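Local atomic coordinates of 432aa long hypothetical deoxyribodipyrimidine photolyase (Sulfolobus tokodaii, PDB entry 2E0I), a protein that probably uses light energy and bound FAD to split pyrimidine dimers in DNA, and carries a second FAD as a likely light-harvesting cofactor. Residues Glu78-Val83 with Asp107-Lys112; Ser133-Arg138 with Thr251-Tyr256; Arg205-Glu210 with Glu372-Glu377. One frame throughout, in Å; residues are numbered along the deposited sequence.

Interaction 1: residues Glu78-Val83 with Asp107-Lys112; sequences EAEKVV and DEKIRK
E80 and I110 mark the closest approach of two nearly parallel helices, their CA atoms 4.8 Å apart, with the short axes of 79-83 and 107-112 separated by 8.7 Å and crossing at -19°. Both helices belong to the Rossmann-like alpha/beta domain of photolyases: helix 79-86 follows the edge strand 73-76 and leads into strand 92-96, while helix 101-115 connects strand 92-96 to strand 120-124 at the other edge of the parallel sheet. The apolar part of the interface is built on I110, whose two branches are split between two partners. Its CD1, at the end of the longer branch, touches A79 CB at 4.0 Å; its CG2 meets V83 CG2 at 3.9 Å, the two side chains crossing at about a right angle. In between, I110 CG1 rests on the backbone of E80, 4.0 Å from E80 CA. A79 and V83 are one helical turn apart, so I110 spans the turn between them. Beside this apolar strip runs a polar one. E80 bends at chi2 (-87°), its side chain crossing that of K109 at a slant, and the aliphatic parts touch where E80 CB lies 3.6 Å from K109 CB. K109 NZ makes a hydrogen-bonded salt bridge to E80 OE2, and R38 forms a second salt bridge to the same oxygen; two cationic partners would probably keep the buried carboxylate ionised. The lysine amine has a further, weak hydrogen bond to S105 OG within its own helix. At the start of helix 79-86, E78 occupies the N-cap position. A bend at chi4 (75°) turns the K109 tip, and NZ reaches E80 OE2 at 3.2 Å, nearly along the C-O axis of that oxygen.

Interaction 2: residues Ser133-Arg138 with Thr251-Tyr256; sequences SLFHHR and TLLAYY
F135 is the side chain that loop 133-138 inserts against helix 238-256, and the contact can be traced along it. At its base, CB touches two partners: F135 CB is 3.6 Å from Y256 CE2 and also meets L252 CD1. With CG anti to the backbone N (chi1 -172°), the ring continues past L252 and Y256, which run in the opposite sense. F135 CG and CD1 lie next to L252 CB, which is placed over one face of the ring, 4.1 Å from its centroid and 25° off the normal, the geometry of a CH-pi contact. On the other flank, F135 CD2 approaches Y256 CD2 at 3.4 Å. The two aromatic planes are only 8° apart, but their centroids are 5.7 Å from each other and neither ring covers the other's face, so they meet rim to rim and not as a stack. At the tip, F135 CZ touches L253 CD1 at 4.1 Å, and the backbone N of L253 lies above the same face as L252 CB. The backbone N of H137 lies over the centre of the opposite face, so the ring is sandwiched between the helix and its own loop. No hydrogen bond links the two segments; Y256 OH, which comes near S133, is hydrogen-bonded to K132 O, just before the loop segment. In the fold, this loop leaves strand 120-124 of the alpha/beta domain and leads to helix 140-147, against which H137 is packed edge-to-face on F143. The inserted phenyl ring therefore joins that linking stretch to residues 251-256 of helix 238-256 in the FAD-binding region, with L252 also touching L128 and K132 from the loop that follows strand 120-124.

Interaction 3: residues Arg205-Glu210 with Glu372-Glu377; sequences RDYPAE and EKFDPE
Y207 and F374 form an edge-to-face aromatic pair, their centroids 5.2 Å apart and their planes at 67°. The edge belongs to F374: its CD1 stands over the face of Y207, offset toward the rim, and is 3.8 Å from Y207 CE1. The same tyrosine carbon has K373 O at its ring edge, 3.3 Å away and near the ring plane, so Y207 is bordered by a ring over its face and a carbonyl at its rim. Alongside F374 lies D206, pointing the same way, with its methylene carbon CB 3.4 Å from F374 CE1. P208 extends the patch onto the backbone, its CD approaching F374 O at 3.3 Å, and A209 CB reaches D375 OD2 at 3.8 Å. Within its own segment, F374 has K373 CG above the centre of one ring face. The second shell is largely polar. D206 OD1 makes a salt bridge with R310, whose side chain also touches F374, so this arginine of helix 309-322 meets both the carboxylate and the ring beside it. Y207 receives a cation-pi contact from R204, while D375 accepts backbone hydrogen bonds from F380 and I381 at the start of helix 379-384. Next to D206 in sequence, R205 contacts the bound FAD and pairs with E239 and E243; segment 205-210 thus links the FAD pocket to residues 372-374 of helix 367-374. Not one hydrogen bond joins the two segments. Ring, methylene and proline carbons pack on each other and on two carbonyl oxygens, with the alanine methyl against the D375 carboxylate, which suggests that dispersion and weak electrostatics dominate here, the outside polar bonds probably fixing the orientation of each surface.

From the N terminus, interaction 1 closes first: 23 residues, holding strand 92-96 and parts of both helices, separate its two segments, and the contact stays within the alpha/beta domain. After it in series comes 133-138, which pairs with 251-256 across 112 residues without a strand. Before that loop closes, 205-210 opens interaction 3, completed only at 372-377, so interactions 2 and 3 cross. Interaction 2 joins the alpha/beta side to the helical FAD-binding region, whereas interaction 3 ties a loop of the FAD pocket to helix 367-374. Centres of interactions 1 and 3 lie about 47 Å apart on opposite sides of the chain's centre.

Interaction 1: residues Glu78-Val83 with Asp107-Lys112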
loop_
_atom_site.group_PDB
_atom_site.type_symbol
_atom_site.label_atom_id
_atom_site.label_comp_id
_atom_site.label_asym_id
_atom_site.label_seq_id
_atom_site.Cartn_x
_atom_site.Cartn_y
_atom_site.Cartn_z
ATOM N N GLU A 78 -12.201 -5.363 -18.649
ATOM C CA GLU A 78 -11.494 -4.099 -18.519
ATOM C C GLU A 78 -12.533 -3.001 -18.315
ATOM O O GLU A 78 -13.486 -2.890 -19.078
ATOM C CB GLU A 78 -10.658 -3.828 -19.775
ATOM C CG GLU A 78 -9.585 -4.892 -20.036
ATOM C CD GLU A 78 -8.696 -4.566 -21.227
ATOM O OE1 GLU A 78 -7.949 -5.468 -21.666
ATOM O OE2 GLU A 78 -8.740 -3.413 -21.722
ATOM N N ALA A 79 -12.347 -2.198 -17.273
ATOM C CA ALA A 79 -13.272 -1.120 -16.944
ATOM C C ALA A 79 -13.912 -0.414 -18.141
ATOM O O ALA A 79 -15.138 -0.399 -18.265
ATOM C CB ALA A 79 -12.573 -0.106 -16.068
ATOM N N GLU A 80 -13.094 0.180 -19.007
ATOM C CA GLU A 80 -13.622 0.887 -20.172
ATOM C C GLU A 80 -14.536 0.013 -21.040
ATOM O O GLU A 80 -15.612 0.456 -21.454
ATOM C CB GLU A 80 -12.478 1.475 -21.028
ATOM C CG GLU A 80 -11.309 0.533 -21.306
ATOM C CD GLU A 80 -10.265 0.583 -20.208
ATOM O OE1 GLU A 80 -10.646 0.461 -19.022
ATOM O OE2 GLU A 80 -9.064 0.745 -20.533
ATOM N N LYS A 81 -14.120 -1.221 -21.311
ATOM C CA LYS A 81 -14.934 -2.120 -22.118
ATOM C C LYS A 81 -16.229 -2.526 -21.413
ATOM O O LYS A 81 -17.255 -2.689 -22.059
ATOM C CB LYS A 81 -14.126 -3.358 -22.502
ATOM C CG LYS A 81 -12.980 -3.036 -23.428
ATOM C CD LYS A 81 -12.106 -4.237 -23.697
ATOM C CE LYS A 81 -10.900 -3.797 -24.509
ATOM N NZ LYS A 81 -9.737 -4.725 -24.371
ATOM N N VAL A 82 -16.184 -2.685 -20.094
ATOM C CA VAL A 82 -17.374 -3.059 -19.344
ATOM C C VAL A 82 -18.427 -1.974 -19.432
ATOM O O VAL A 82 -19.580 -2.255 -19.749
ATOM C CB VAL A 82 -17.055 -3.301 -17.873
ATOM C CG1 VAL A 82 -18.350 -3.455 -17.074
ATOM C CG2 VAL A 82 -16.194 -4.537 -17.744
ATOM N N VAL A 83 -18.031 -0.740 -19.137
ATOM C CA VAL A 83 -18.940 0.407 -19.196
ATOM C C VAL A 83 -19.592 0.387 -20.560
ATOM O O VAL A 83 -20.818 0.455 -20.693
ATOM C CB VAL A 83 -18.167 1.742 -19.053
ATOM C CG1 VAL A 83 -19.072 2.923 -19.380
ATOM C CG2 VAL A 83 -17.610 1.864 -17.644
ATOM N N ASP A 107 -9.561 6.032 -16.685
ATOM C CA ASP A 107 -10.653 6.967 -16.546
ATOM C C ASP A 107 -10.815 7.788 -17.824
ATOM O O ASP A 107 -11.928 8.159 -18.207
ATOM C CB ASP A 107 -10.420 7.835 -15.311
ATOM C CG ASP A 107 -10.639 7.054 -14.013
ATOM O OD1 ASP A 107 -10.440 5.819 -14.027
ATOM O OD2 ASP A 107 -11.000 7.658 -12.975
ATOM N N GLU A 108 -9.713 8.052 -18.508
ATOM C CA GLU A 108 -9.817 8.788 -19.757
ATOM C C GLU A 108 -10.641 7.956 -20.736
ATOM O O GLU A 108 -11.522 8.475 -21.427
ATOM C CB GLU A 108 -8.437 9.047 -20.350
ATOM C CG GLU A 108 -7.542 9.839 -19.439
ATOM C CD GLU A 108 -6.243 10.225 -20.108
ATOM O OE1 GLU A 108 -5.673 9.369 -20.826
ATOM O OE2 GLU A 108 -5.784 11.378 -19.907
ATOM N N LYS A 109 -10.356 6.659 -20.787
ATOM C CA LYS A 109 -11.090 5.806 -21.687
ATOM C C LYS A 109 -12.543 5.741 -21.274
ATOM O O LYS A 109 -13.425 5.763 -22.128
ATOM C CB LYS A 109 -10.477 4.404 -21.743
ATOM C CG LYS A 109 -9.030 4.408 -22.224
ATOM C CD LYS A 109 -8.563 3.043 -22.711
ATOM C CE LYS A 109 -7.033 2.892 -22.615
ATOM N NZ LYS A 109 -6.558 2.669 -21.191
ATOM N N ILE A 110 -12.819 5.669 -19.976
ATOM C CA ILE A 110 -14.220 5.608 -19.560
ATOM C C ILE A 110 -14.909 6.917 -19.946
ATOM O O ILE A 110 -16.086 6.927 -20.320
ATOM C CB ILE A 110 -14.379 5.372 -18.033
ATOM C CG1 ILE A 110 -13.783 4.017 -17.648
ATOM C CG2 ILE A 110 -15.859 5.395 -17.655
ATOM C CD1 ILE A 110 -13.778 3.746 -16.149
ATOM N N ARG A 111 -14.164 8.020 -19.867
ATOM C CA ARG A 111 -14.715 9.318 -20.217
ATOM C C ARG A 111 -15.084 9.346 -21.696
ATOM O O ARG A 111 -16.185 9.764 -22.061
ATOM C CB ARG A 111 -13.726 10.430 -19.899
ATOM C CG ARG A 111 -14.303 11.800 -20.162
ATOM C CD ARG A 111 -13.406 12.890 -19.640
ATOM N NE ARG A 111 -13.372 12.923 -18.179
ATOM C CZ ARG A 111 -14.421 13.199 -17.405
ATOM N NH1 ARG A 111 -15.603 13.464 -17.954
ATOM N NH2 ARG A 111 -14.290 13.219 -16.080
ATOM N N LYS A 112 -14.171 8.899 -22.550
ATOM C CA LYS A 112 -14.455 8.848 -23.978
ATOM C C LYS A 112 -15.722 8.025 -24.260
ATOM O O LYS A 112 -16.620 8.471 -24.964
ATOM C CB LYS A 112 -13.276 8.243 -24.726
ATOM C CG LYS A 112 -12.154 9.221 -24.998
ATOM C CD LYS A 112 -11.157 8.640 -26.006
ATOM C CE LYS A 112 -11.867 7.918 -27.182
ATOM N NZ LYS A 112 -13.031 8.681 -27.769
#

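Interaction 2: residues Ser133-Arg138 with Thr251-Tyr256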
loop_
_atom_site.group_PDB
_atom_site.type_symbol
_atom_site.label_atom_id
_atom_site.label_comp_id
_atom_site.label_asym_id
_atom_site.label_seq_id
_atom_site.Cartn_x
_atom_site.Cartn_y
_atom_site.Cartn_z
ATOM N N SER A 133 -4.245 20.388 -5.653
ATOM C CA SER A 133 -3.694 21.629 -6.188
ATOM C C SER A 133 -2.621 22.192 -5.254
ATOM O O SER A 133 -1.726 22.915 -5.690
ATOM C CB SER A 133 -4.793 22.666 -6.361
ATOM O OG SER A 133 -5.214 23.134 -5.099
ATOM N N LEU A 134 -2.718 21.845 -3.973
ATOM C CA LEU A 134 -1.777 22.319 -2.962
ATOM C C LEU A 134 -0.377 21.717 -3.000
ATOM O O LEU A 134 0.451 22.068 -2.167
ATOM C CB LEU A 134 -2.334 22.078 -1.561
ATOM C CG LEU A 134 -3.684 22.675 -1.192
ATOM C CD1 LEU A 134 -4.010 22.327 0.257
ATOM C CD2 LEU A 134 -3.637 24.175 -1.391
ATOM N N PHE A 135 -0.095 20.815 -3.931
ATOM C CA PHE A 135 1.235 20.226 -3.951
ATOM C C PHE A 135 2.226 20.975 -4.841
ATOM O O PHE A 135 1.923 21.297 -5.995
ATOM C CB PHE A 135 1.175 18.769 -4.389
ATOM C CG PHE A 135 2.485 18.051 -4.251
ATOM C CD1 PHE A 135 2.892 17.557 -3.016
ATOM C CD2 PHE A 135 3.339 17.910 -5.342
ATOM C CE1 PHE A 135 4.140 16.935 -2.873
ATOM C CE2 PHE A 135 4.581 17.295 -5.211
ATOM C CZ PHE A 135 4.984 16.807 -3.979
ATOM N N HIS A 136 3.414 21.233 -4.295
ATOM C CA HIS A 136 4.485 21.932 -5.007
ATOM C C HIS A 136 5.712 21.932 -4.108
ATOM O O HIS A 136 6.440 22.929 -4.044
ATOM C CB HIS A 136 4.086 23.393 -5.324
ATOM C CG HIS A 136 3.714 24.216 -4.116
ATOM N ND1 HIS A 136 2.420 24.636 -3.867
ATOM C CD2 HIS A 136 4.464 24.688 -3.089
ATOM C CE1 HIS A 136 2.389 25.326 -2.740
ATOM N NE2 HIS A 136 3.617 25.372 -2.248
ATOM N N HIS A 137 5.954 20.818 -3.417
ATOM C CA HIS A 137 7.078 20.764 -2.486
ATOM C C HIS A 137 8.206 19.768 -2.759
ATOM O O HIS A 137 7.981 18.660 -3.258
ATOM C CB HIS A 137 6.533 20.545 -1.076
ATOM C CG HIS A 137 5.361 21.415 -0.745
ATOM N ND1 HIS A 137 4.124 21.242 -1.330
ATOM C CD2 HIS A 137 5.241 22.473 0.092
ATOM C CE1 HIS A 137 3.292 22.156 -0.864
ATOM N NE2 HIS A 137 3.944 22.914 -0.000
ATOM N N ARG A 138 9.424 20.179 -2.397
ATOM C CA ARG A 138 10.617 19.357 -2.600
ATOM C C ARG A 138 10.646 18.144 -1.679
ATOM O O ARG A 138 10.786 17.009 -2.131
ATOM C CB ARG A 138 11.898 20.195 -2.386
ATOM C CG ARG A 138 12.070 20.772 -0.969
ATOM C CD ARG A 138 13.392 21.558 -0.792
ATOM N NE ARG A 138 13.502 22.199 0.529
ATOM C CZ ARG A 138 12.739 23.209 0.966
ATOM N NH1 ARG A 138 12.927 23.704 2.184
ATOM N NH2 ARG A 138 11.792 23.736 0.191
ATOM N N THR A 251 1.775 9.907 -2.742
ATOM C CA THR A 251 0.761 9.787 -3.786
ATOM C C THR A 251 0.877 10.968 -4.749
ATOM O O THR A 251 0.957 10.778 -5.967
ATOM C CB THR A 251 -0.661 9.784 -3.176
ATOM O OG1 THR A 251 -0.840 8.586 -2.417
ATOM C CG2 THR A 251 -1.728 9.887 -4.259
ATOM N N LEU A 252 0.880 12.184 -4.193
ATOM C CA LEU A 252 0.988 13.409 -4.980
ATOM C C LEU A 252 2.341 13.493 -5.681
ATOM O O LEU A 252 2.436 13.934 -6.824
ATOM C CB LEU A 252 0.777 14.622 -4.075
ATOM C CG LEU A 252 -0.673 14.809 -3.625
ATOM C CD1 LEU A 252 -0.769 16.007 -2.711
ATOM C CD2 LEU A 252 -1.572 15.001 -4.837
ATOM N N LEU A 253 3.391 13.065 -4.996
ATOM C CA LEU A 253 4.704 13.074 -5.602
ATOM C C LEU A 253 4.611 12.288 -6.911
ATOM O O LEU A 253 5.024 12.757 -7.965
ATOM C CB LEU A 253 5.716 12.414 -4.676
ATOM C CG LEU A 253 7.163 12.497 -5.157
ATOM C CD1 LEU A 253 7.616 13.948 -5.150
ATOM C CD2 LEU A 253 8.052 11.692 -4.234
ATOM N N ALA A 254 4.041 11.092 -6.835
ATOM C CA ALA A 254 3.903 10.238 -8.007
ATOM C C ALA A 254 2.936 10.829 -9.012
ATOM O O ALA A 254 3.129 10.716 -10.219
ATOM C CB ALA A 254 3.435 8.850 -7.594
ATOM N N TYR A 255 1.884 11.459 -8.523
ATOM C CA TYR A 255 0.909 12.034 -9.424
ATOM C C TYR A 255 1.528 13.098 -10.331
ATOM O O TYR A 255 1.205 13.169 -11.520
ATOM C CB TYR A 255 -0.234 12.644 -8.623
ATOM C CG TYR A 255 -1.266 13.311 -9.472
ATOM C CD1 TYR A 255 -1.985 12.590 -10.411
ATOM C CD2 TYR A 255 -1.532 14.674 -9.328
ATOM C CE1 TYR A 255 -2.963 13.208 -11.199
ATOM C CE2 TYR A 255 -2.507 15.313 -10.108
ATOM C CZ TYR A 255 -3.223 14.574 -11.044
ATOM O OH TYR A 255 -4.185 15.194 -11.821
ATOM N N TYR A 256 2.418 13.913 -9.771
ATOM C CA TYR A 256 3.056 14.979 -10.524
ATOM C C TYR A 256 4.376 14.584 -11.181
ATOM O O TYR A 256 4.967 15.380 -11.910
ATOM C CB TYR A 256 3.260 16.192 -9.611
ATOM C CG TYR A 256 1.977 16.941 -9.296
ATOM C CD1 TYR A 256 1.274 17.623 -10.300
ATOM C CD2 TYR A 256 1.475 16.985 -7.997
ATOM C CE1 TYR A 256 0.114 18.326 -10.019
ATOM C CE2 TYR A 256 0.308 17.691 -7.706
ATOM C CZ TYR A 256 -0.364 18.354 -8.724
ATOM O OH TYR A 256 -1.533 19.012 -8.444
#

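Interaction 3: residues Arg205-Glu210 with Glu372-Glu377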
loop_
_atom_site.group_PDB
_atom_site.type_symbol
_atom_site.label_atom_id
_atom_site.label_comp_id
_atom_site.label_asym_id
_atom_site.label_seq_id
_atom_site.Cartn_x
_atom_site.Cartn_y
_atom_site.Cartn_z
ATOM N N ARG A 205 6.783 2.523 18.293
ATOM C CA ARG A 205 6.325 1.867 17.081
ATOM C C ARG A 205 7.435 1.200 16.281
ATOM O O ARG A 205 7.156 0.466 15.337
ATOM C CB ARG A 205 5.568 2.864 16.198
ATOM C CG ARG A 205 6.435 3.823 15.405
ATOM C CD ARG A 205 5.577 4.719 14.518
ATOM N NE ARG A 205 5.369 6.020 15.137
ATOM C CZ ARG A 205 6.220 7.037 15.046
ATOM N NH1 ARG A 205 7.335 6.910 14.348
ATOM N NH2 ARG A 205 5.971 8.175 15.672
ATOM N N ASP A 206 8.685 1.437 16.657
ATOM C CA ASP A 206 9.812 0.853 15.935
ATOM C C ASP A 206 10.127 -0.567 16.359
ATOM O O ASP A 206 10.699 -1.331 15.595
ATOM C CB ASP A 206 11.064 1.704 16.126
ATOM C CG ASP A 206 10.965 3.053 15.441
ATOM O OD1 ASP A 206 11.149 3.103 14.203
ATOM O OD2 ASP A 206 10.693 4.061 16.141
ATOM N N TYR A 207 9.753 -0.926 17.574
ATOM C CA TYR A 207 10.035 -2.255 18.078
ATOM C C TYR A 207 9.016 -3.262 17.563
ATOM O O TYR A 207 7.865 -3.269 17.983
ATOM C CB TYR A 207 10.051 -2.200 19.597
ATOM C CG TYR A 207 11.021 -1.160 20.106
ATOM C CD1 TYR A 207 12.314 -1.507 20.498
ATOM C CD2 TYR A 207 10.669 0.189 20.131
ATOM C CE1 TYR A 207 13.233 -0.532 20.898
ATOM C CE2 TYR A 207 11.579 1.168 20.525
ATOM C CZ TYR A 207 12.857 0.802 20.905
ATOM O OH TYR A 207 13.756 1.782 21.263
ATOM N N PRO A 208 9.441 -4.133 16.634
ATOM C CA PRO A 208 8.593 -5.159 16.029
ATOM C C PRO A 208 8.009 -6.122 17.042
ATOM O O PRO A 208 6.855 -6.502 16.930
ATOM C CB PRO A 208 9.534 -5.877 15.064
ATOM C CG PRO A 208 10.598 -4.889 14.792
ATOM C CD PRO A 208 10.817 -4.239 16.122
ATOM N N ALA A 209 8.808 -6.529 18.022
ATOM C CA ALA A 209 8.340 -7.471 19.027
ATOM C C ALA A 209 7.129 -6.918 19.772
ATOM O O ALA A 209 6.186 -7.647 20.081
ATOM C CB ALA A 209 9.455 -7.795 19.993
ATOM N N GLU A 210 7.156 -5.626 20.069
ATOM C CA GLU A 210 6.035 -4.994 20.751
ATOM C C GLU A 210 4.887 -4.879 19.744
ATOM O O GLU A 210 5.037 -5.245 18.578
ATOM C CB GLU A 210 6.466 -3.624 21.292
ATOM C CG GLU A 210 7.453 -3.761 22.450
ATOM C CD GLU A 210 8.082 -2.449 22.890
ATOM O OE1 GLU A 210 7.335 -1.483 23.176
ATOM O OE2 GLU A 210 9.334 -2.391 22.969
ATOM N N GLU A 372 20.085 -4.945 17.235
ATOM C CA GLU A 372 20.232 -4.959 18.682
ATOM C C GLU A 372 19.446 -3.888 19.419
ATOM O O GLU A 372 19.097 -4.065 20.585
ATOM C CB GLU A 372 21.710 -4.854 19.044
ATOM C CG GLU A 372 21.984 -4.990 20.521
ATOM C CD GLU A 372 23.421 -5.365 20.802
ATOM O OE1 GLU A 372 23.845 -6.446 20.335
ATOM O OE2 GLU A 372 24.126 -4.588 21.486
ATOM N N LYS A 373 19.159 -2.781 18.748
ATOM C CA LYS A 373 18.412 -1.711 19.387
ATOM C C LYS A 373 16.907 -1.938 19.388
ATOM O O LYS A 373 16.245 -1.708 20.406
ATOM C CB LYS A 373 18.704 -0.372 18.714
ATOM C CG LYS A 373 17.896 0.759 19.312
ATOM C CD LYS A 373 18.211 2.093 18.680
ATOM C CE LYS A 373 17.452 3.196 19.399
ATOM N NZ LYS A 373 17.787 4.530 18.841
ATOM N N PHE A 374 16.372 -2.393 18.253
ATOM C CA PHE A 374 14.935 -2.602 18.119
ATOM C C PHE A 374 14.403 -3.983 18.424
ATOM O O PHE A 374 13.201 -4.210 18.335
ATOM C CB PHE A 374 14.486 -2.156 16.735
ATOM C CG PHE A 374 14.709 -0.702 16.489
ATOM C CD1 PHE A 374 14.071 0.252 17.280
ATOM C CD2 PHE A 374 15.596 -0.274 15.507
ATOM C CE1 PHE A 374 14.318 1.610 17.099
ATOM C CE2 PHE A 374 15.851 1.087 15.317
ATOM C CZ PHE A 374 15.211 2.030 16.114
ATOM N N ASP A 375 15.288 -4.905 18.779
ATOM C CA ASP A 375 14.877 -6.253 19.151
ATOM C C ASP A 375 15.926 -6.770 20.131
ATOM O O ASP A 375 16.564 -7.798 19.898
ATOM C CB ASP A 375 14.800 -7.168 17.928
ATOM C CG ASP A 375 13.913 -8.390 18.167
ATOM O OD1 ASP A 375 14.057 -9.383 17.416
ATOM O OD2 ASP A 375 13.065 -8.354 19.096
ATOM N N PRO A 376 16.108 -6.054 21.251
ATOM C CA PRO A 376 17.075 -6.392 22.299
ATOM C C PRO A 376 16.984 -7.819 22.838
ATOM O O PRO A 376 17.999 -8.430 23.163
ATOM C CB PRO A 376 16.786 -5.346 23.371
ATOM C CG PRO A 376 15.336 -5.127 23.226
ATOM C CD PRO A 376 15.193 -5.007 21.732
ATOM N N GLU A 377 15.772 -8.348 22.927
ATOM C CA GLU A 377 15.569 -9.692 23.446
ATOM C C GLU A 377 15.508 -10.692 22.308
ATOM O O GLU A 377 15.360 -11.889 22.535
ATOM C CB GLU A 377 14.260 -9.747 24.231
ATOM C CG GLU A 377 13.866 -8.426 24.883
ATOM C CD GLU A 377 14.861 -7.967 25.939
ATOM O OE1 GLU A 377 16.086 -8.036 25.679
ATOM O OE2 GLU A 377 14.417 -7.526 27.026
#